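Local atomic coordinates of CIR protein (Plasmodium chabaudi chabaudi, PDB entry 6ZYV), a protein that is of unknown function but belongs to the Plasmodium PIR family of variant antigens, associated with infected red blood cells. Residues I92-S96 with L110-Y114; C181-Q186 with S232-P236; Y192-N197 with L237-T242. The protein carries 5 engineered substitutions. All coordinates share one frame; numbering follows the deposited sequence.

Contact 1: residues I92-S96 with L110-Y114; sequences ILWLS and LKNFY
The short segments I92-S96 and L110-Y114 lie on two helices, 81-101 and 110-118, whose local axes stay 11.5 Å apart at closest approach, their N-to-C directions making an angle of 111°. The nearest CA atoms, of S96 and L110, are 6.8 Å apart, and side chains fill the space between the helices: this is buried apolar helix-helix packing in the helical, strand-free PIR ectodomain. No hydrogen bond crosses the interface.

L95 is the side chain most engaged with the second helix. Its CD2 lies 3.6 Å from CD1 of L110 and also reaches CD2 of Y114, while CD1, the other branch, goes to CE1 of F113 at 4.0 Å. One leucine thus meets three residues on the side of helix 110-118 that faces it, and it runs at about a right angle to the Y114 side chain. CG of L95 stands anti to the backbone N (chi1 -175°), which carries both methyls out toward helix 110-118. I92, one turn earlier, extends the patch: its CG2 packs on L110 CD2 at 4.2 Å and its CG1 approaches CE2 of Y114.

Helix 55-71 touches the same cluster through I59, which meets both L95 and F113, and helix 134-149 closes on I92 and S96 through M147. The hydroxyl of Y114 is hydrogen-bonded to that of Y124. S96 adds a polar atom to this apolar setting, but OG turns back to its own helix and donates to I92 O at 2.8 Å. That carbonyl also accepts from S96 N, the two donors arriving from opposite faces of its plane, while S96 OG still touches CD2 of L110 at 3.7 Å.

Contact 2: residues C181-Q186 with S232-P236; sequences CLKDAQ and SNFPP
S232 opens the contact with CB against CD2 of L182, 4.1 Å away, while its OG is hydrogen-bonded to Q230. N233, whose CB points away from the helix, contributes its backbone: N233 O lies 3.5 Å from CD1 of L182.

F234 carries the aromatic part of the contact. Its CG is anti to the carbonyl carbon (chi1 -72°), and the ring reaches back to the first turn of helix 181-198. There CD1 of L182 sits over the ring, 4.2 Å from its centroid and 30° off the normal, an off-centre CH-pi contact. CB of A185 comes instead to the ring edge, in plane, 3.6 Å from CD1 of F234. C181 adds an oblique sulfur-aromatic contact, with SG 3.6 Å from CE1 of F234. That sulfur is also disulfide-bonded to C226, so the ring packs directly beside the crosslink.

P235 follows, bringing CD to the same CD1 of L182 at 4.0 Å. Its CG makes a van der Waals contact with OE1 of Q186 at 3.7 Å; the glutamine chain bends at chi2 (72°), bringing its amide to the pyrrolidine. No hydrogen bond joins the two segments.

The extended, irregular chain therefore runs along the start of helix 181-198 and also faces helix 213-226, where I223 and C226 touch F234 and the hydroxyl of Y219 is hydrogen-bonded to P235 O; no strand takes part.

Contact 3: residues Y192-N197 with L237-T242; sequences YQKFLN and LPTTKT
Segment L237-T242, without regular secondary structure, runs beside the helical residues Y192-N197, its CA atoms closing in from 6.0 Å between Q193 and P238 to 5.0 Å between N197 and K241.

Apolar packing comes first. CD2 of Y192 touches CD of P238 at 3.6 Å and also meets CD1 of L237, whose side chain crosses the tyrosine at about a right angle. The carbonyl oxygen of P238 lies at the edge of the Y192 ring, in its plane. A water in that plane joins the two residues: it donates to P238 O at 2.8 Å and is hydrogen-bonded to Y192 OH, which also pairs with the hydroxyl of Y208. L196 lies over one face of the same ring, offset toward the rim, and sends CD1 to CB of P238 and to T240 O.

Farther along, two amide side chains of the helix take over. Q193, bent at chi2 (66°), directs NE2 to T240 O at 3.1 Å; the bond is nearly straight (169°), lies close to the glutamine amide plane and uses a lone pair of the carbonyl. OE1 of Q193 meanwhile rests against CB of P238. N197 OD1 accepts from T242 N at 2.7 Å and from Q193 NE2 at 3.0 Å. These donors come from opposite faces of its carboxamide plane, neither on a lone pair, and the second bond is strongly bent (135°). The Q193 amide thus bridges T240 and N197, which should help hold N197 OD1 facing the T242 backbone.

In this helical PIR ectodomain, side chains of helix 181-198 thus pack against and hydrogen-bond the last modelled residues, an irregular segment that follows helix 213-226: Gln and Asn amides bind its main chain, while a tyrosine and a leucine receive its proline.

Overall arrangement
Contact 1 comes first along the chain and packs helix 81-101 against helix 110-118; its centre is 33 Å from that of contact 2 and 26 Å from that of contact 3, and it touches neither. Contacts 1 and 2 lie on opposite sides of the chain's centre. Contacts 2 and 3 lie 16 Å apart, centre to centre, on the same side, and both use helix 181-198: residues 232-236 and then 237-242 run without a break along its beginning and its later turns. Their segments alternate in sequence. The ectodomain thus combines a buried helix-helix contact with a long irregular segment laid along one helix; in sequence this segment precedes a predicted transmembrane helix, so this end probably lies on the membrane-proximal side.

Contact 1: residues I92-S96 with L110-Y114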
ATOM      1  N   ILE A  92       2.398   2.331  -4.595  1.00 39.86           N
ATOM      2  CA  ILE A  92       3.020   1.528  -5.649  1.00 40.22           C
ATOM      3  C   ILE A  92       3.105   0.043  -5.261  1.00 40.00           C
ATOM      4  O   ILE A  92       3.014  -0.818  -6.133  1.00 40.70           O
ATOM      5  CB  ILE A  92       4.364   2.160  -6.068  1.00 40.99           C
ATOM      6  CG1 ILE A  92       4.064   3.493  -6.810  1.00 42.16           C
ATOM      7  CG2 ILE A  92       5.225   1.220  -6.941  1.00 41.27           C
ATOM      8  CD1 ILE A  92       5.238   4.389  -7.005  1.00 44.44           C
ATOM      9  N   LEU A  93       3.149  -0.265  -3.966  1.00 39.77           N
ATOM     10  CA  LEU A  93       3.091  -1.640  -3.473  1.00 39.56           C
ATOM     11  C   LEU A  93       1.681  -2.175  -3.743  1.00 39.00           C
ATOM     12  O   LEU A  93       1.539  -3.291  -4.233  1.00 39.17           O
ATOM     13  CB  LEU A  93       3.406  -1.696  -1.957  1.00 39.43           C
ATOM     14  CG  LEU A  93       3.288  -3.075  -1.306  1.00 41.37           C
ATOM     15  CD1 LEU A  93       4.289  -4.067  -1.954  1.00 42.03           C
ATOM     16  CD2 LEU A  93       3.473  -2.979   0.241  1.00 41.47           C
ATOM     17  N   TRP A  94       0.634  -1.362  -3.471  1.00 38.76           N
ATOM     18  CA  TRP A  94      -0.748  -1.751  -3.734  1.00 39.19           C
ATOM     19  C   TRP A  94      -0.940  -1.946  -5.237  1.00 40.81           C
ATOM     20  O   TRP A  94      -1.559  -2.926  -5.656  1.00 41.62           O
ATOM     21  CB  TRP A  94      -1.731  -0.689  -3.199  1.00 39.02           C
ATOM     22  CG  TRP A  94      -3.162  -0.940  -3.594  1.00 40.16           C
ATOM     23  CD1 TRP A  94      -4.031  -1.830  -3.021  1.00 41.36           C
ATOM     24  CD2 TRP A  94      -3.869  -0.340  -4.705  1.00 40.43           C
ATOM     25  NE1 TRP A  94      -5.246  -1.772  -3.668  1.00 42.10           N
ATOM     26  CE2 TRP A  94      -5.171  -0.860  -4.701  1.00 41.76           C
ATOM     27  CE3 TRP A  94      -3.544   0.640  -5.665  1.00 40.97           C
ATOM     28  CZ2 TRP A  94      -6.144  -0.448  -5.643  1.00 42.84           C
ATOM     29  CZ3 TRP A  94      -4.491   1.015  -6.607  1.00 42.20           C
ATOM     30  CH2 TRP A  94      -5.774   0.469  -6.595  1.00 42.84           C
ATOM     31  N   LEU A  95      -0.395  -1.026  -6.052  1.00 41.16           N
ATOM     32  CA  LEU A  95      -0.494  -1.093  -7.494  1.00 42.32           C
ATOM     33  C   LEU A  95       0.147  -2.379  -8.030  1.00 43.86           C
ATOM     34  O   LEU A  95      -0.432  -3.023  -8.905  1.00 44.84           O
ATOM     35  CB  LEU A  95       0.109   0.169  -8.125  1.00 42.54           C
ATOM     36  CG  LEU A  95      -0.043   0.284  -9.648  1.00 44.31           C
ATOM     37  CD1 LEU A  95      -1.504   0.206 -10.073  1.00 44.77           C
ATOM     38  CD2 LEU A  95       0.634   1.563 -10.165  1.00 44.44           C
ATOM     39  N   SER A  96       1.302  -2.788  -7.462  1.00 43.94           N
ATOM     40  CA  SER A  96       1.990  -4.030  -7.843  1.00 44.92           C
ATOM     41  C   SER A  96       1.122  -5.231  -7.537  1.00 46.71           C
ATOM     42  O   SER A  96       1.038  -6.147  -8.344  1.00 48.30           O
ATOM     43  CB  SER A  96       3.313  -4.163  -7.099  1.00 44.50           C
ATOM     44  OG  SER A  96       4.098  -3.028  -7.395  1.00 45.32           O
ATOM     45  N   LEU A 110       4.271  -2.921 -14.753  1.00 51.05           N
ATOM     46  CA  LEU A 110       4.064  -1.787 -13.865  1.00 50.46           C
ATOM     47  C   LEU A 110       4.570  -0.453 -14.435  1.00 51.07           C
ATOM     48  O   LEU A 110       3.813   0.520 -14.432  1.00 50.60           O
ATOM     49  CB  LEU A 110       4.694  -2.088 -12.494  1.00 49.81           C
ATOM     50  CG  LEU A 110       4.795  -0.941 -11.488  1.00 49.64           C
ATOM     51  CD1 LEU A 110       3.426  -0.496 -11.045  1.00 49.10           C
ATOM     52  CD2 LEU A 110       5.611  -1.361 -10.295  1.00 50.06           C
ATOM     53  N   LYS A 111       5.841  -0.394 -14.917  1.00 52.04           N
ATOM     54  CA  LYS A 111       6.391   0.848 -15.472  1.00 53.42           C
ATOM     55  C   LYS A 111       5.542   1.344 -16.652  1.00 53.92           C
ATOM     56  O   LYS A 111       5.165   2.510 -16.695  1.00 54.10           O
ATOM     57  CB  LYS A 111       7.865   0.668 -15.879  1.00 57.02           C
ATOM     58  CG  LYS A 111       8.567   1.985 -16.257  1.00 63.65           C
ATOM     59  CD  LYS A 111      10.103   1.878 -16.151  1.00 71.12           C
ATOM     60  CE  LYS A 111      10.759   3.229 -16.394  1.00 77.25           C
ATOM     61  NZ  LYS A 111      12.247   3.152 -16.407  1.00 80.24           N
ATOM     62  N   ASN A 112       5.173   0.425 -17.542  1.00 54.20           N
ATOM     63  CA  ASN A 112       4.332   0.699 -18.695  1.00 55.53           C
ATOM     64  C   ASN A 112       2.923   1.172 -18.277  1.00 54.24           C
ATOM     65  O   ASN A 112       2.437   2.162 -18.813  1.00 54.39           O
ATOM     66  CB  ASN A 112       4.267  -0.537 -19.599  1.00 59.19           C
ATOM     67  CG  ASN A 112       3.419  -0.347 -20.827  1.00 65.76           C
ATOM     68  OD1 ASN A 112       2.252  -0.768 -20.868  1.00 68.42           O
ATOM     69  ND2 ASN A 112       3.967   0.333 -21.835  1.00 67.03           N
ATOM     70  N   PHE A 113       2.286   0.488 -17.321  1.00 53.07           N
ATOM     71  CA  PHE A 113       0.980   0.877 -16.795  1.00 52.59           C
ATOM     72  C   PHE A 113       1.033   2.289 -16.182  1.00 52.11           C
ATOM     73  O   PHE A 113       0.112   3.059 -16.388  1.00 52.09           O
ATOM     74  CB  PHE A 113       0.470  -0.148 -15.742  1.00 52.07           C
ATOM     75  CG  PHE A 113      -0.936   0.131 -15.259  1.00 52.62           C
ATOM     76  CD1 PHE A 113      -1.166   0.995 -14.203  1.00 52.75           C
ATOM     77  CD2 PHE A 113      -2.026  -0.458 -15.876  1.00 54.17           C
ATOM     78  CE1 PHE A 113      -2.457   1.298 -13.807  1.00 53.59           C
ATOM     79  CE2 PHE A 113      -3.315  -0.170 -15.465  1.00 54.67           C
ATOM     80  CZ  PHE A 113      -3.527   0.726 -14.454  1.00 54.02           C
ATOM     81  N   TYR A 114       2.080   2.622 -15.416  1.00 51.45           N
ATOM     82  CA  TYR A 114       2.192   3.943 -14.794  1.00 51.44           C
ATOM     83  C   TYR A 114       2.233   5.050 -15.845  1.00 53.37           C
ATOM     84  O   TYR A 114       1.483   6.018 -15.744  1.00 53.34           O
ATOM     85  CB  TYR A 114       3.445   4.038 -13.898  1.00 50.30           C
ATOM     86  CG  TYR A 114       3.292   5.037 -12.766  1.00 49.94           C
ATOM     87  CD1 TYR A 114       3.541   6.389 -12.963  1.00 50.15           C
ATOM     88  CD2 TYR A 114       2.898   4.630 -11.502  1.00 49.80           C
ATOM     89  CE1 TYR A 114       3.403   7.304 -11.930  1.00 50.21           C
ATOM     90  CE2 TYR A 114       2.769   5.536 -10.460  1.00 49.82           C
ATOM     91  CZ  TYR A 114       2.992   6.877 -10.680  1.00 50.73           C
ATOM     92  OH  TYR A 114       2.852   7.755  -9.623  1.00 52.01           O
TER

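Contact 2: residues C181-Q186 with S232-P236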
ATOM      1  N   CYS A 181      -4.019  -8.541  20.962  1.00 58.61           N
ATOM      2  CA  CYS A 181      -2.860  -7.960  20.300  1.00 56.11           C
ATOM      3  C   CYS A 181      -1.612  -8.797  20.441  1.00 55.32           C
ATOM      4  O   CYS A 181      -0.927  -9.000  19.445  1.00 55.05           O
ATOM      5  CB  CYS A 181      -2.604  -6.515  20.711  1.00 55.83           C
ATOM      6  SG  CYS A 181      -1.371  -5.665  19.672  1.00 55.48           S
ATOM      7  N   LEU A 182      -1.312  -9.287  21.641  1.00 55.20           N
ATOM      8  CA  LEU A 182      -0.116 -10.098  21.845  1.00 54.88           C
ATOM      9  C   LEU A 182      -0.169 -11.406  21.056  1.00 55.01           C
ATOM     10  O   LEU A 182       0.781 -11.730  20.363  1.00 54.03           O
ATOM     11  CB  LEU A 182       0.169 -10.323  23.337  1.00 55.32           C
ATOM     12  CG  LEU A 182       1.434 -11.124  23.659  1.00 56.57           C
ATOM     13  CD1 LEU A 182       2.692 -10.444  23.106  1.00 55.44           C
ATOM     14  CD2 LEU A 182       1.566 -11.352  25.142  1.00 58.41           C
ATOM     15  N   LYS A 183      -1.292 -12.120  21.114  1.00 55.98           N
ATOM     16  CA  LYS A 183      -1.497 -13.362  20.367  1.00 56.65           C
ATOM     17  C   LYS A 183      -1.347 -13.111  18.859  1.00 54.69           C
ATOM     18  O   LYS A 183      -0.641 -13.862  18.196  1.00 54.49           O
ATOM     19  CB  LYS A 183      -2.901 -13.929  20.668  1.00 60.96           C
ATOM     20  CG  LYS A 183      -3.209 -15.252  19.971  1.00 67.84           C
ATOM     21  CD  LYS A 183      -4.667 -15.734  20.210  1.00 74.60           C
ATOM     22  CE  LYS A 183      -4.830 -16.707  21.368  1.00 79.82           C
ATOM     23  NZ  LYS A 183      -5.697 -17.875  21.019  1.00 82.55           N
ATOM     24  N   ASP A 184      -1.951 -12.025  18.339  1.00 53.13           N
ATOM     25  CA  ASP A 184      -1.859 -11.685  16.921  1.00 52.02           C
ATOM     26  C   ASP A 184      -0.448 -11.287  16.493  1.00 50.68           C
ATOM     27  O   ASP A 184      -0.036 -11.646  15.392  1.00 51.03           O
ATOM     28  CB  ASP A 184      -2.878 -10.609  16.529  1.00 53.72           C
ATOM     29  CG  ASP A 184      -4.326 -11.065  16.595  1.00 61.05           C
ATOM     30  OD1 ASP A 184      -4.564 -12.287  16.790  1.00 63.04           O
ATOM     31  OD2 ASP A 184      -5.228 -10.197  16.462  1.00 62.94           O
ATOM     32  N   ALA A 185       0.287 -10.557  17.350  1.00 48.82           N
ATOM     33  CA  ALA A 185       1.651 -10.147  17.075  1.00 48.24           C
ATOM     34  C   ALA A 185       2.567 -11.371  17.008  1.00 48.37           C
ATOM     35  O   ALA A 185       3.426 -11.433  16.131  1.00 47.50           O
ATOM     36  CB  ALA A 185       2.135  -9.174  18.139  1.00 48.67           C
ATOM     37  N   GLN A 186       2.348 -12.371  17.883  1.00 49.40           N
ATOM     38  CA  GLN A 186       3.123 -13.615  17.873  1.00 50.88           C
ATOM     39  C   GLN A 186       2.850 -14.422  16.608  1.00 51.02           C
ATOM     40  O   GLN A 186       3.791 -14.936  16.011  1.00 50.74           O
ATOM     41  CB  GLN A 186       2.879 -14.462  19.136  1.00 53.63           C
ATOM     42  CG  GLN A 186       3.927 -15.601  19.317  1.00 58.85           C
ATOM     43  CD  GLN A 186       5.346 -15.186  19.720  1.00 64.03           C
ATOM     44  OE1 GLN A 186       5.589 -14.651  20.816  1.00 66.93           O
ATOM     45  NE2 GLN A 186       6.324 -15.420  18.839  1.00 63.51           N
ATOM     46  N   SER A 232       2.183  -5.561  27.744  1.00 58.87           N
ATOM     47  CA  SER A 232       2.676  -6.845  27.266  1.00 58.27           C
ATOM     48  C   SER A 232       4.095  -6.809  26.723  1.00 56.33           C
ATOM     49  O   SER A 232       4.561  -5.783  26.235  1.00 54.66           O
ATOM     50  CB  SER A 232       1.747  -7.389  26.179  1.00 60.25           C
ATOM     51  OG  SER A 232       0.387  -7.382  26.583  1.00 64.19           O
ATOM     52  N   ASN A 233       4.759  -7.965  26.749  1.00 56.60           N
ATOM     53  CA  ASN A 233       6.096  -8.147  26.214  1.00 56.69           C
ATOM     54  C   ASN A 233       5.945  -8.715  24.802  1.00 55.68           C
ATOM     55  O   ASN A 233       5.788  -9.910  24.633  1.00 56.88           O
ATOM     56  CB  ASN A 233       6.853  -9.107  27.113  1.00 58.88           C
ATOM     57  CG  ASN A 233       8.256  -9.447  26.693  1.00 62.86           C
ATOM     58  OD1 ASN A 233       8.802 -10.470  27.124  1.00 64.79           O
ATOM     59  ND2 ASN A 233       8.893  -8.606  25.871  1.00 63.19           N
ATOM     60  N   PHE A 234       5.969  -7.855  23.803  1.00 53.97           N
ATOM     61  CA  PHE A 234       5.785  -8.244  22.414  1.00 52.83           C
ATOM     62  C   PHE A 234       7.064  -8.814  21.836  1.00 51.95           C
ATOM     63  O   PHE A 234       8.152  -8.350  22.171  1.00 52.13           O
ATOM     64  CB  PHE A 234       5.281  -7.049  21.587  1.00 51.60           C
ATOM     65  CG  PHE A 234       3.844  -6.686  21.878  1.00 52.00           C
ATOM     66  CD1 PHE A 234       2.813  -7.260  21.162  1.00 52.51           C
ATOM     67  CD2 PHE A 234       3.527  -5.758  22.856  1.00 52.93           C
ATOM     68  CE1 PHE A 234       1.491  -6.916  21.421  1.00 53.49           C
ATOM     69  CE2 PHE A 234       2.195  -5.413  23.113  1.00 53.96           C
ATOM     70  CZ  PHE A 234       1.189  -6.012  22.406  1.00 53.74           C
ATOM     71  N   PRO A 235       6.959  -9.849  20.985  1.00 51.03           N
ATOM     72  CA  PRO A 235       8.168 -10.402  20.375  1.00 51.10           C
ATOM     73  C   PRO A 235       8.768  -9.409  19.368  1.00 51.08           C
ATOM     74  O   PRO A 235       8.051  -8.613  18.754  1.00 51.56           O
ATOM     75  CB  PRO A 235       7.652 -11.680  19.675  1.00 51.45           C
ATOM     76  CG  PRO A 235       6.251 -11.366  19.339  1.00 51.66           C
ATOM     77  CD  PRO A 235       5.739 -10.495  20.453  1.00 50.20           C
ATOM     78  N   PRO A 236      10.095  -9.442  19.193  1.00 50.31           N
ATOM     79  CA  PRO A 236      10.711  -8.567  18.187  1.00 49.46           C
ATOM     80  C   PRO A 236      10.489  -9.110  16.770  1.00 48.90           C
ATOM     81  O   PRO A 236      10.291 -10.309  16.575  1.00 49.34           O
ATOM     82  CB  PRO A 236      12.193  -8.606  18.553  1.00 50.60           C
ATOM     83  CG  PRO A 236      12.389  -9.990  19.148  1.00 51.78           C
ATOM     84  CD  PRO A 236      11.082 -10.348  19.824  1.00 50.40           C
TER

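Contact 3: residues Y192-N197 with L237-T242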
ATOM      1  N   TYR A 192       5.808 -14.036   9.364  1.00 46.74           N
ATOM      2  CA  TYR A 192       6.871 -13.306   8.702  1.00 45.94           C
ATOM      3  C   TYR A 192       8.190 -14.141   8.675  1.00 46.70           C
ATOM      4  O   TYR A 192       8.865 -14.187   7.640  1.00 46.07           O
ATOM      5  CB  TYR A 192       7.071 -11.962   9.390  1.00 44.65           C
ATOM      6  CG  TYR A 192       8.218 -11.188   8.793  1.00 44.28           C
ATOM      7  CD1 TYR A 192       8.187 -10.770   7.468  1.00 44.04           C
ATOM      8  CD2 TYR A 192       9.358 -10.914   9.538  1.00 44.86           C
ATOM      9  CE1 TYR A 192       9.250 -10.083   6.907  1.00 44.13           C
ATOM     10  CE2 TYR A 192      10.416 -10.203   8.996  1.00 45.27           C
ATOM     11  CZ  TYR A 192      10.359  -9.787   7.677  1.00 45.05           C
ATOM     12  OH  TYR A 192      11.444  -9.156   7.119  1.00 45.54           O
ATOM     13  N   GLN A 193       8.516 -14.846   9.776  1.00 47.17           N
ATOM     14  CA  GLN A 193       9.696 -15.711   9.829  1.00 48.82           C
ATOM     15  C   GLN A 193       9.572 -16.821   8.775  1.00 50.33           C
ATOM     16  O   GLN A 193      10.536 -17.106   8.081  1.00 51.33           O
ATOM     17  CB  GLN A 193       9.858 -16.337  11.230  1.00 50.53           C
ATOM     18  CG  GLN A 193      11.089 -17.246  11.371  1.00 51.83           C
ATOM     19  CD  GLN A 193      12.378 -16.470  11.238  1.00 53.58           C
ATOM     20  OE1 GLN A 193      12.818 -15.792  12.168  1.00 54.80           O
ATOM     21  NE2 GLN A 193      13.017 -16.544  10.071  1.00 53.33           N
ATOM     22  N   LYS A 194       8.363 -17.380   8.605  1.00 50.61           N
ATOM     23  CA  LYS A 194       8.080 -18.393   7.604  1.00 51.49           C
ATOM     24  C   LYS A 194       8.227 -17.803   6.196  1.00 51.11           C
ATOM     25  O   LYS A 194       8.734 -18.481   5.311  1.00 52.66           O
ATOM     26  CB  LYS A 194       6.692 -19.006   7.811  1.00 54.57           C
ATOM     27  CG  LYS A 194       6.409 -20.171   6.877  1.00 61.17           C
ATOM     28  CD  LYS A 194       5.207 -21.016   7.326  1.00 68.01           C
ATOM     29  CE  LYS A 194       4.893 -22.137   6.357  1.00 72.13           C
ATOM     30  NZ  LYS A 194       4.234 -21.622   5.132  1.00 74.40           N
ATOM     31  N   PHE A 195       7.824 -16.548   5.991  1.00 48.85           N
ATOM     32  CA  PHE A 195       7.979 -15.872   4.703  1.00 47.32           C
ATOM     33  C   PHE A 195       9.492 -15.757   4.332  1.00 48.12           C
ATOM     34  O   PHE A 195       9.861 -15.991   3.186  1.00 48.83           O
ATOM     35  CB  PHE A 195       7.283 -14.495   4.738  1.00 44.85           C
ATOM     36  CG  PHE A 195       7.750 -13.509   3.693  1.00 43.35           C
ATOM     37  CD1 PHE A 195       7.301 -13.596   2.383  1.00 43.52           C
ATOM     38  CD2 PHE A 195       8.672 -12.527   4.014  1.00 42.53           C
ATOM     39  CE1 PHE A 195       7.773 -12.726   1.422  1.00 43.38           C
ATOM     40  CE2 PHE A 195       9.152 -11.658   3.050  1.00 42.26           C
ATOM     41  CZ  PHE A 195       8.700 -11.755   1.764  1.00 42.04           C
ATOM     42  N   LEU A 196      10.346 -15.395   5.299  1.00 47.90           N
ATOM     43  CA  LEU A 196      11.782 -15.257   5.073  1.00 48.11           C
ATOM     44  C   LEU A 196      12.406 -16.604   4.729  1.00 50.36           C
ATOM     45  O   LEU A 196      13.218 -16.691   3.801  1.00 49.96           O
ATOM     46  CB  LEU A 196      12.479 -14.645   6.303  1.00 46.93           C
ATOM     47  CG  LEU A 196      12.054 -13.221   6.695  1.00 46.85           C
ATOM     48  CD1 LEU A 196      12.760 -12.754   7.992  1.00 46.40           C
ATOM     49  CD2 LEU A 196      12.310 -12.246   5.557  1.00 46.37           C
ATOM     50  N   ASN A 197      12.015 -17.658   5.478  1.00 52.45           N
ATOM     51  CA  ASN A 197      12.503 -19.028   5.314  1.00 54.74           C
ATOM     52  C   ASN A 197      12.021 -19.655   4.016  1.00 57.00           C
ATOM     53  O   ASN A 197      12.838 -20.141   3.266  1.00 58.59           O
ATOM     54  CB  ASN A 197      12.120 -19.906   6.516  1.00 56.36           C
ATOM     55  CG  ASN A 197      12.710 -19.455   7.826  1.00 60.81           C
ATOM     56  OD1 ASN A 197      13.474 -18.495   7.880  1.00 62.55           O
ATOM     57  ND2 ASN A 197      12.374 -20.119   8.927  1.00 61.37           N
ATOM     58  N   LEU A 237      10.525  -8.228  15.778  1.00 48.18           N
ATOM     59  CA  LEU A 237      10.364  -8.630  14.393  1.00 48.61           C
ATOM     60  C   LEU A 237      11.605  -9.419  13.959  1.00 49.55           C
ATOM     61  O   LEU A 237      12.721  -8.964  14.198  1.00 49.46           O
ATOM     62  CB  LEU A 237      10.207  -7.397  13.502  1.00 48.79           C
ATOM     63  CG  LEU A 237       9.827  -7.714  12.064  1.00 50.54           C
ATOM     64  CD1 LEU A 237       8.379  -8.111  11.968  1.00 50.60           C
ATOM     65  CD2 LEU A 237      10.124  -6.554  11.159  1.00 51.08           C
ATOM     66  N   PRO A 238      11.416 -10.614  13.354  1.00 49.54           N
ATOM     67  CA  PRO A 238      12.560 -11.409  12.871  1.00 49.92           C
ATOM     68  C   PRO A 238      13.553 -10.624  11.996  1.00 50.44           C
ATOM     69  O   PRO A 238      13.140  -9.756  11.230  1.00 50.39           O
ATOM     70  CB  PRO A 238      11.893 -12.519  12.066  1.00 50.47           C
ATOM     71  CG  PRO A 238      10.528 -12.633  12.650  1.00 50.87           C
ATOM     72  CD  PRO A 238      10.132 -11.268  13.052  1.00 48.87           C
ATOM     73  N   THR A 239      14.867 -10.869  12.163  1.00 50.75           N
ATOM     74  CA  THR A 239      15.878 -10.110  11.417  1.00 51.82           C
ATOM     75  C   THR A 239      16.480 -10.845  10.231  1.00 52.71           C
ATOM     76  O   THR A 239      17.100 -10.210   9.375  1.00 52.55           O
ATOM     77  CB  THR A 239      17.006  -9.623  12.346  1.00 54.23           C
ATOM     78  OG1 THR A 239      17.759 -10.739  12.803  1.00 56.80           O
ATOM     79  CG2 THR A 239      16.502  -8.841  13.530  1.00 55.04           C
ATOM     80  N   THR A 240      16.370 -12.177  10.199  1.00 53.67           N
ATOM     81  CA  THR A 240      16.995 -12.972   9.151  1.00 55.57           C
ATOM     82  C   THR A 240      16.249 -14.277   8.909  1.00 57.35           C
ATOM     83  O   THR A 240      15.434 -14.683   9.738  1.00 57.49           O
ATOM     84  CB  THR A 240      18.464 -13.276   9.584  1.00 57.91           C
ATOM     85  OG1 THR A 240      19.075 -14.151   8.637  1.00 61.31           O
ATOM     86  CG2 THR A 240      18.548 -13.927  10.955  1.00 57.88           C
ATOM     87  N   LYS A 241      16.548 -14.963   7.787  1.00 59.00           N
ATOM     88  CA  LYS A 241      16.017 -16.305   7.571  1.00 61.59           C
ATOM     89  C   LYS A 241      16.689 -17.251   8.608  1.00 64.69           C
ATOM     90  O   LYS A 241      17.781 -16.978   9.112  1.00 65.12           O
ATOM     91  CB  LYS A 241      16.185 -16.801   6.119  1.00 62.11           C
ATOM     92  CG  LYS A 241      17.601 -17.180   5.714  1.00 63.64           C
ATOM     93  CD  LYS A 241      17.725 -17.322   4.206  1.00 66.13           C
ATOM     94  CE  LYS A 241      19.176 -17.463   3.785  1.00 70.76           C
ATOM     95  NZ  LYS A 241      19.386 -17.109   2.345  1.00 73.03           N
ATOM     96  N   THR A 242      15.986 -18.312   8.966  1.00 66.89           N
ATOM     97  CA  THR A 242      16.323 -19.279  10.000  1.00 69.54           C
ATOM     98  C   THR A 242      16.272 -20.689   9.416  1.00 71.57           C
ATOM     99  O   THR A 242      17.115 -21.523   9.757  1.00 73.28           O
ATOM    100  CB  THR A 242      15.339 -19.020  11.176  1.00 71.63           C
ATOM    101  OG1 THR A 242      15.896 -18.041  12.061  1.00 73.12           O
ATOM    102  CG2 THR A 242      14.933 -20.261  11.934  1.00 73.09           C
TER
HETATM  103  O   HOH W   1      13.562  -8.721   8.629  1.00 53.69           O